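Local coordinates for spectinomycin phosphotransferase (PDB 3I1A), which probably transfers a phosphate group from a nucleotide to the antibiotic spectinomycin, giving resistance to it, at residues E144-V154 with Y279-A290. Numbering follows the deposited sequence. Where two conformers were deposited one is given.
Sequences EIYSPKWREIV and YYRHERIVEDIA
The buried salt bridge between R151 and E283 ties the start of helix 149-157 to helix 274-297. R151 NH1 reaches E283 OE1 at 2.8 Å, meeting the oxygen from above the carboxylate plane, and S192 of helix 182-198 also bonds that oxygen. A bend at chi3 (-74°) turns the R151 guanidinium back toward Y146: R151 NH1 gives a second bond, 3.3 Å, to Y279 OH, while R151 NH2 holds Y146 O and NE pairs with E193. The other E283 oxygen, OE2, accepts from two waters that also donate to S147 O. These helices belong to the α-helical C-terminal part of a protein-kinase-like fold; the axes of 149-154 and 279-290 cross at 52° and come within 8.5 Å. Further along, toward V154 and A290, the packing turns apolar. W150 lays its five-membered ring over E287 CG, in one of the two conformers modelled for E287, a CH-pi contact 3.4 Å from CG to the ring centroid; A290 CB touches both W150 CE3 and I153 CG2. V154 CG2 sits against V286 CG1 and I289 CG2. In the preceding loop, the Y146 edge meets the Y279 face, offset, with planes at 61°. Y280 OH donates to E144 OE1 at 2.6 Å.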
ATOM      1  N   GLU A 144       0.609  11.329  10.539  1.00 16.83           N
ATOM      2  CA  GLU A 144       1.261  12.110   9.493  1.00 15.35           C
ATOM      3  C   GLU A 144       2.013  13.237  10.203  1.00 17.13           C
ATOM      4  O   GLU A 144       1.420  13.980  11.000  1.00 15.87           O
ATOM      5  CB  GLU A 144       0.229  12.741   8.555  1.00 14.92           C
ATOM      6  CG  GLU A 144       0.806  13.637   7.462  1.00 16.15           C
ATOM      7  CD  GLU A 144       1.796  12.881   6.593  1.00 18.20           C
ATOM      8  OE1 GLU A 144       1.320  12.013   5.834  1.00 15.09           O
ATOM      9  OE2 GLU A 144       3.026  13.137   6.696  1.00 15.55           O
ATOM     10  N   ILE A 145       3.311  13.350   9.939  1.00 16.71           N
ATOM     11  CA  ILE A 145       4.102  14.445  10.528  1.00 19.88           C
ATOM     12  C   ILE A 145       4.848  15.281   9.480  1.00 21.07           C
ATOM     13  O   ILE A 145       5.693  16.117   9.831  1.00 19.26           O
ATOM     14  CB  ILE A 145       5.108  13.940  11.596  1.00 19.59           C
ATOM     15  CG1 ILE A 145       6.107  12.962  10.995  1.00 20.88           C
ATOM     16  CG2 ILE A 145       4.343  13.287  12.742  1.00 20.74           C
ATOM     17  CD1 ILE A 145       7.188  12.545  12.007  1.00 23.36           C
ATOM     18  N   TYR A 146       4.520  15.062   8.206  1.00 18.62           N
ATOM     19  CA  TYR A 146       5.119  15.782   7.089  1.00 19.47           C
ATOM     20  C   TYR A 146       6.637  15.720   7.110  1.00 21.30           C
ATOM     21  O   TYR A 146       7.323  16.709   6.854  1.00 20.86           O
ATOM     22  CB  TYR A 146       4.618  17.227   7.105  1.00 18.41           C
ATOM     23  CG  TYR A 146       3.113  17.291   6.917  1.00 17.23           C
ATOM     24  CD1 TYR A 146       2.553  17.113   5.660  1.00 16.24           C
ATOM     25  CD2 TYR A 146       2.247  17.442   8.004  1.00 18.54           C
ATOM     26  CE1 TYR A 146       1.174  17.071   5.481  1.00 20.53           C
ATOM     27  CE2 TYR A 146       0.846  17.407   7.826  1.00 16.64           C
ATOM     28  CZ  TYR A 146       0.331  17.218   6.552  1.00 17.92           C
ATOM     29  OH  TYR A 146      -1.033  17.181   6.333  1.00 21.64           O
ATOM     30  N   SER A 147       7.150  14.534   7.414  1.00 21.02           N
ATOM     31  CA  SER A 147       8.581  14.317   7.500  1.00 23.44           C
ATOM     32  C   SER A 147       9.324  14.736   6.242  1.00 22.41           C
ATOM     33  O   SER A 147       8.883  14.476   5.128  1.00 22.72           O
ATOM     34  CB  SER A 147       8.865  12.841   7.786  1.00 23.90           C
ATOM     35  OG  SER A 147      10.250  12.580   7.681  1.00 26.52           O
ATOM     36  N   PRO A 148      10.473  15.403   6.415  1.00 23.92           N
ATOM     37  CA  PRO A 148      11.299  15.862   5.303  1.00 24.10           C
ATOM     38  C   PRO A 148      12.339  14.794   4.911  1.00 25.44           C
ATOM     39  O   PRO A 148      13.133  15.013   4.000  1.00 25.55           O
ATOM     40  CB  PRO A 148      11.952  17.112   5.878  1.00 24.14           C
ATOM     41  CG  PRO A 148      12.270  16.661   7.289  1.00 21.58           C
ATOM     42  CD  PRO A 148      10.915  16.027   7.680  1.00 24.74           C
ATOM     43  N   LYS A 149      12.302  13.637   5.574  1.00 27.28           N
ATOM     44  CA  LYS A 149      13.259  12.552   5.317  1.00 28.39           C
ATOM     45  C   LYS A 149      13.567  12.284   3.850  1.00 28.15           C
ATOM     46  O   LYS A 149      14.733  12.300   3.432  1.00 28.27           O
ATOM     47  CB  LYS A 149      12.787  11.233   5.945  1.00 30.28           C
ATOM     48  CG  LYS A 149      13.714  10.055   5.597  1.00 34.24           C
ATOM     49  CD  LYS A 149      13.363   8.772   6.328  1.00 36.14           C
ATOM     50  CE  LYS A 149      14.411   7.700   6.046  1.00 38.89           C
ATOM     51  NZ  LYS A 149      14.279   6.511   6.936  1.00 40.26           N
ATOM     52  N   TRP A 150      12.521  12.032   3.075  1.00 26.50           N
ATOM     53  CA  TRP A 150      12.668  11.724   1.658  1.00 25.06           C
ATOM     54  C   TRP A 150      13.102  12.913   0.830  1.00 24.79           C
ATOM     55  O   TRP A 150      13.893  12.774  -0.106  1.00 25.18           O
ATOM     56  CB  TRP A 150      11.352  11.158   1.129  1.00 25.79           C
ATOM     57  CG  TRP A 150      10.856  10.091   2.022  1.00 27.54           C
ATOM     58  CD1 TRP A 150       9.808  10.166   2.900  1.00 28.87           C
ATOM     59  CD2 TRP A 150      11.418   8.784   2.172  1.00 28.61           C
ATOM     60  NE1 TRP A 150       9.680   8.976   3.586  1.00 30.38           N
ATOM     61  CE2 TRP A 150      10.656   8.111   3.159  1.00 29.81           C
ATOM     62  CE3 TRP A 150      12.490   8.113   1.568  1.00 28.19           C
ATOM     63  CZ2 TRP A 150      10.934   6.802   3.554  1.00 30.84           C
ATOM     64  CZ3 TRP A 150      12.765   6.808   1.962  1.00 29.68           C
ATOM     65  CH2 TRP A 150      11.989   6.167   2.945  1.00 31.55           C
ATOM     66  N   ARG A 151      12.583  14.091   1.151  1.00 22.15           N
ATOM     67  CA  ARG A 151      12.992  15.260   0.405  1.00 22.19           C
ATOM     68  C   ARG A 151      14.494  15.461   0.585  1.00 22.75           C
ATOM     69  O   ARG A 151      15.187  15.824  -0.350  1.00 23.84           O
ATOM     70  CB  ARG A 151      12.237  16.495   0.895  1.00 24.36           C
ATOM     71  CG  ARG A 151      10.759  16.465   0.529  1.00 23.67           C
ATOM     72  CD  ARG A 151      10.086  17.790   0.829  1.00 23.19           C
ATOM     73  NE  ARG A 151       9.874  18.015   2.252  1.00 25.13           N
ATOM     74  CZ  ARG A 151       8.908  17.454   2.970  1.00 25.69           C
ATOM     75  NH1 ARG A 151       8.055  16.607   2.400  1.00 25.05           N
ATOM     76  NH2 ARG A 151       8.767  17.776   4.255  1.00 22.79           N
ATOM     77  N   GLU A 152      14.987  15.221   1.788  1.00 22.97           N
ATOM     78  CA  GLU A 152      16.412  15.385   2.065  1.00 25.53           C
ATOM     79  C   GLU A 152      17.232  14.380   1.275  1.00 25.18           C
ATOM     80  O   GLU A 152      18.257  14.737   0.693  1.00 25.48           O
ATOM     81  CB  GLU A 152      16.695  15.230   3.567  1.00 28.54           C
ATOM     82  CG  GLU A 152      16.039  16.317   4.416  1.00 33.90           C
ATOM     83  CD  GLU A 152      16.302  16.162   5.905  1.00 37.23           C
ATOM     84  OE1 GLU A 152      16.346  15.016   6.403  1.00 41.75           O
ATOM     85  OE2 GLU A 152      16.446  17.193   6.588  1.00 39.39           O
ATOM     86  N   ILE A 153      16.776  13.131   1.239  1.00 23.27           N
ATOM     87  CA  ILE A 153      17.499  12.099   0.496  1.00 21.45           C
ATOM     88  C   ILE A 153      17.600  12.456  -0.980  1.00 21.33           C
ATOM     89  O   ILE A 153      18.660  12.299  -1.590  1.00 23.00           O
ATOM     90  CB  ILE A 153      16.818  10.729   0.641  1.00 21.72           C
ATOM     91  CG1 ILE A 153      17.055  10.191   2.049  1.00 22.40           C
ATOM     92  CG2 ILE A 153      17.386   9.739  -0.380  1.00 21.36           C
ATOM     93  CD1 ILE A 153      16.135   9.041   2.420  1.00 22.31           C
ATOM     94  N   VAL A 154      16.521  12.945  -1.579  1.00 18.66           N
ATOM     95  CA  VAL A 154      16.614  13.277  -2.989  1.00 20.00           C
ATOM     96  C   VAL A 154      17.588  14.446  -3.179  1.00 21.26           C
ATOM     97  O   VAL A 154      18.293  14.510  -4.179  1.00 20.26           O
ATOM     98  CB  VAL A 154      15.232  13.634  -3.620  1.00 18.74           C
ATOM     99  CG1 VAL A 154      15.411  14.032  -5.051  1.00 19.93           C
ATOM    100  CG2 VAL A 154      14.288  12.411  -3.548  1.00 19.57           C
ATOM    101  N   TYR A 279       0.179  18.177  -2.226  1.00 15.82           N
ATOM    102  CA  TYR A 279       1.342  17.821  -1.417  1.00 15.38           C
ATOM    103  C   TYR A 279       1.597  16.306  -1.478  1.00 16.68           C
ATOM    104  O   TYR A 279       2.728  15.856  -1.691  1.00 17.70           O
ATOM    105  CB  TYR A 279       1.128  18.195   0.049  1.00 14.84           C
ATOM    106  CG  TYR A 279       2.160  17.554   0.957  1.00 13.95           C
ATOM    107  CD1 TYR A 279       3.475  18.011   0.973  1.00 14.89           C
ATOM    108  CD2 TYR A 279       1.839  16.433   1.733  1.00 12.49           C
ATOM    109  CE1 TYR A 279       4.445  17.367   1.736  1.00 12.09           C
ATOM    110  CE2 TYR A 279       2.806  15.773   2.498  1.00 14.53           C
ATOM    111  CZ  TYR A 279       4.108  16.255   2.492  1.00 13.36           C
ATOM    112  OH  TYR A 279       5.046  15.623   3.251  1.00 16.03           O
ATOM    113  N   TYR A 280       0.551  15.511  -1.254  1.00 14.57           N
ATOM    114  CA  TYR A 280       0.741  14.067  -1.274  1.00 13.93           C
ATOM    115  C   TYR A 280       1.165  13.515  -2.623  1.00 15.25           C
ATOM    116  O   TYR A 280       2.013  12.638  -2.677  1.00 15.53           O
ATOM    117  CB  TYR A 280      -0.523  13.343  -0.796  1.00 13.36           C
ATOM    118  CG  TYR A 280      -0.618  13.271   0.710  1.00 14.49           C
ATOM    119  CD1 TYR A 280       0.375  12.631   1.453  1.00 12.58           C
ATOM    120  CD2 TYR A 280      -1.699  13.833   1.395  1.00 14.26           C
ATOM    121  CE1 TYR A 280       0.294  12.548   2.835  1.00 15.33           C
ATOM    122  CE2 TYR A 280      -1.792  13.750   2.766  1.00 13.74           C
ATOM    123  CZ  TYR A 280      -0.796  13.104   3.490  1.00 13.79           C
ATOM    124  OH  TYR A 280      -0.885  12.959   4.861  1.00 12.04           O
ATOM    125  N   ARG A 281       0.591  14.023  -3.711  1.00 15.69           N
ATOM    126  CA  ARG A 281       0.961  13.526  -5.040  1.00 15.99           C
ATOM    127  C   ARG A 281       2.414  13.841  -5.350  1.00 17.17           C
ATOM    128  O   ARG A 281       3.099  13.019  -5.958  1.00 17.05           O
ATOM    129  CB  ARG A 281       0.069  14.120  -6.116  1.00 17.36           C
ATOM    130  CG  ARG A 281      -1.347  13.619  -6.012  1.00 16.47           C
ATOM    131  CD  ARG A 281      -2.197  14.177  -7.133  1.00 17.97           C
ATOM    132  NE  ARG A 281      -3.486  13.497  -7.158  1.00 17.86           N
ATOM    133  CZ  ARG A 281      -4.532  13.905  -7.864  1.00 18.54           C
ATOM    134  NH1 ARG A 281      -4.457  15.000  -8.612  1.00 21.78           N
ATOM    135  NH2 ARG A 281      -5.666  13.211  -7.816  1.00 20.98           N
ATOM    136  N   HIS A 282       2.899  15.013  -4.942  1.00 15.91           N
ATOM    137  CA  HIS A 282       4.307  15.329  -5.181  1.00 17.07           C
ATOM    138  C   HIS A 282       5.195  14.538  -4.226  1.00 14.97           C
ATOM    139  O   HIS A 282       6.193  13.952  -4.641  1.00 16.84           O
ATOM    140  CB  HIS A 282       4.581  16.845  -5.006  1.00 16.59           C
ATOM    141  CG  HIS A 282       4.047  17.702  -6.123  1.00 15.51           C
ATOM    142  ND1 HIS A 282       2.707  17.985  -6.277  1.00 16.71           N
ATOM    143  CD2 HIS A 282       4.677  18.301  -7.162  1.00 16.06           C
ATOM    144  CE1 HIS A 282       2.533  18.722  -7.359  1.00 17.30           C
ATOM    145  NE2 HIS A 282       3.713  18.928  -7.917  1.00 16.90           N
ATOM    146  N   GLU A 283       4.830  14.499  -2.948  1.00 15.63           N
ATOM    147  CA  GLU A 283       5.631  13.797  -1.948  1.00 14.68           C
ATOM    148  C   GLU A 283       5.728  12.290  -2.166  1.00 14.81           C
ATOM    149  O   GLU A 283       6.768  11.687  -1.911  1.00 13.97           O
ATOM    150  CB  GLU A 283       5.079  14.089  -0.545  1.00 14.99           C
ATOM    151  CG  GLU A 283       5.729  13.311   0.592  1.00 16.64           C
ATOM    152  CD  GLU A 283       7.214  13.592   0.809  1.00 17.65           C
ATOM    153  OE1 GLU A 283       7.723  14.649   0.374  1.00 19.04           O
ATOM    154  OE2 GLU A 283       7.871  12.745   1.446  1.00 20.06           O
ATOM    155  N   ARG A 284       4.651  11.657  -2.627  1.00 14.83           N
ATOM    156  CA  ARG A 284       4.748  10.220  -2.859  1.00 15.28           C
ATOM    157  C   ARG A 284       5.778   9.947  -3.963  1.00 15.62           C
ATOM    158  O   ARG A 284       6.499   8.953  -3.897  1.00 17.16           O
ATOM    159  CB  ARG A 284       3.404   9.633  -3.275  1.00 13.77           C
ATOM    160  CG  ARG A 284       3.398   8.104  -3.225  1.00 15.84           C
ATOM    161  CD  ARG A 284       2.008   7.555  -3.593  1.00 16.34           C
ATOM    162  NE  ARG A 284       1.994   6.096  -3.509  1.00 18.01           N
ATOM    163  CZ  ARG A 284       2.378   5.286  -4.493  1.00 21.46           C
ATOM    164  NH1 ARG A 284       2.800   5.792  -5.656  1.00 19.34           N
ATOM    165  NH2 ARG A 284       2.366   3.967  -4.298  1.00 18.83           N
ATOM    166  N   ILE A 285       5.848  10.826  -4.966  1.00 15.63           N
ATOM    167  CA  ILE A 285       6.832  10.633  -6.051  1.00 16.29           C
ATOM    168  C   ILE A 285       8.243  10.859  -5.494  1.00 16.82           C
ATOM    169  O   ILE A 285       9.186  10.127  -5.823  1.00 17.48           O
ATOM    170  CB  ILE A 285       6.544  11.570  -7.246  1.00 14.67           C
ATOM    171  CG1 ILE A 285       5.153  11.256  -7.797  1.00 15.92           C
ATOM    172  CG2 ILE A 285       7.583  11.383  -8.349  1.00 15.98           C
ATOM    173  CD1 ILE A 285       4.622  12.247  -8.812  1.00 13.04           C
ATOM    174  N   VAL A 286       8.392  11.867  -4.642  1.00 16.97           N
ATOM    175  CA  VAL A 286       9.680  12.128  -4.011  1.00 17.01           C
ATOM    176  C   VAL A 286      10.164  10.901  -3.248  1.00 17.42           C
ATOM    177  O   VAL A 286      11.353  10.551  -3.312  1.00 17.14           O
ATOM    178  CB  VAL A 286       9.593  13.334  -3.052  1.00 16.42           C
ATOM    179  CG1 VAL A 286      10.864  13.422  -2.200  1.00 18.60           C
ATOM    180  CG2 VAL A 286       9.384  14.603  -3.849  1.00 14.22           C
ATOM    181  N   GLU A 287       9.241  10.254  -2.533  0.50 15.58           N
ATOM    182  CA  GLU A 287       9.524   9.047  -1.755  0.50 15.54           C
ATOM    183  C   GLU A 287      10.059   7.938  -2.672  0.50 15.21           C
ATOM    184  O   GLU A 287      11.034   7.267  -2.346  0.50 16.28           O
ATOM    185  CB  GLU A 287       8.244   8.577  -1.025  0.50 14.73           C
ATOM    186  CG  GLU A 287       8.101   9.115   0.400  0.50 14.02           C
ATOM    187  CD  GLU A 287       6.660   9.176   0.913  0.50 14.59           C
ATOM    188  OE1 GLU A 287       5.905   8.206   0.695  0.50 16.77           O
ATOM    189  OE2 GLU A 287       6.300  10.198   1.544  0.50 11.88           O
ATOM    190  N   ASP A 288       9.409   7.753  -3.814  1.00 15.90           N
ATOM    191  CA  ASP A 288       9.827   6.738  -4.793  1.00 15.08           C
ATOM    192  C   ASP A 288      11.155   7.130  -5.478  1.00 15.34           C
ATOM    193  O   ASP A 288      11.969   6.264  -5.790  1.00 15.54           O
ATOM    194  CB  ASP A 288       8.764   6.540  -5.885  1.00 15.94           C
ATOM    195  CG  ASP A 288       7.628   5.611  -5.449  1.00 15.57           C
ATOM    196  OD1 ASP A 288       7.783   4.905  -4.446  1.00 17.10           O
ATOM    197  OD2 ASP A 288       6.592   5.588  -6.143  1.00 18.37           O
ATOM    198  N   ILE A 289      11.386   8.418  -5.721  1.00 16.15           N
ATOM    199  CA  ILE A 289      12.642   8.798  -6.377  1.00 15.72           C
ATOM    200  C   ILE A 289      13.765   8.455  -5.402  1.00 15.97           C
ATOM    201  O   ILE A 289      14.852   8.011  -5.794  1.00 16.12           O
ATOM    202  CB  ILE A 289      12.667  10.334  -6.736  1.00 15.07           C
ATOM    203  CG1 ILE A 289      11.744  10.598  -7.929  1.00 14.00           C
ATOM    204  CG2 ILE A 289      14.083  10.780  -7.106  1.00 14.87           C
ATOM    205  CD1 ILE A 289      11.507  12.065  -8.240  1.00 16.81           C
ATOM    206  N   ALA A 290      13.512   8.667  -4.115  1.00 15.47           N
ATOM    207  CA  ALA A 290      14.517   8.389  -3.109  1.00 17.01           C
ATOM    208  C   ALA A 290      14.839   6.900  -3.027  1.00 17.55           C
ATOM    209  O   ALA A 290      16.003   6.509  -2.988  1.00 17.24           O
ATOM    210  CB  ALA A 290      14.049   8.915  -1.733  1.00 17.96           C
TER
HETATM  211  O   HOH W   1       4.468  13.216   4.250  1.00 15.59           O
HETATM  212  O   HOH W   2      10.089  13.755   2.671  1.00 19.28           O
HETATM  213  O   HOH W   3       7.075  12.524   4.178  1.00 25.62           O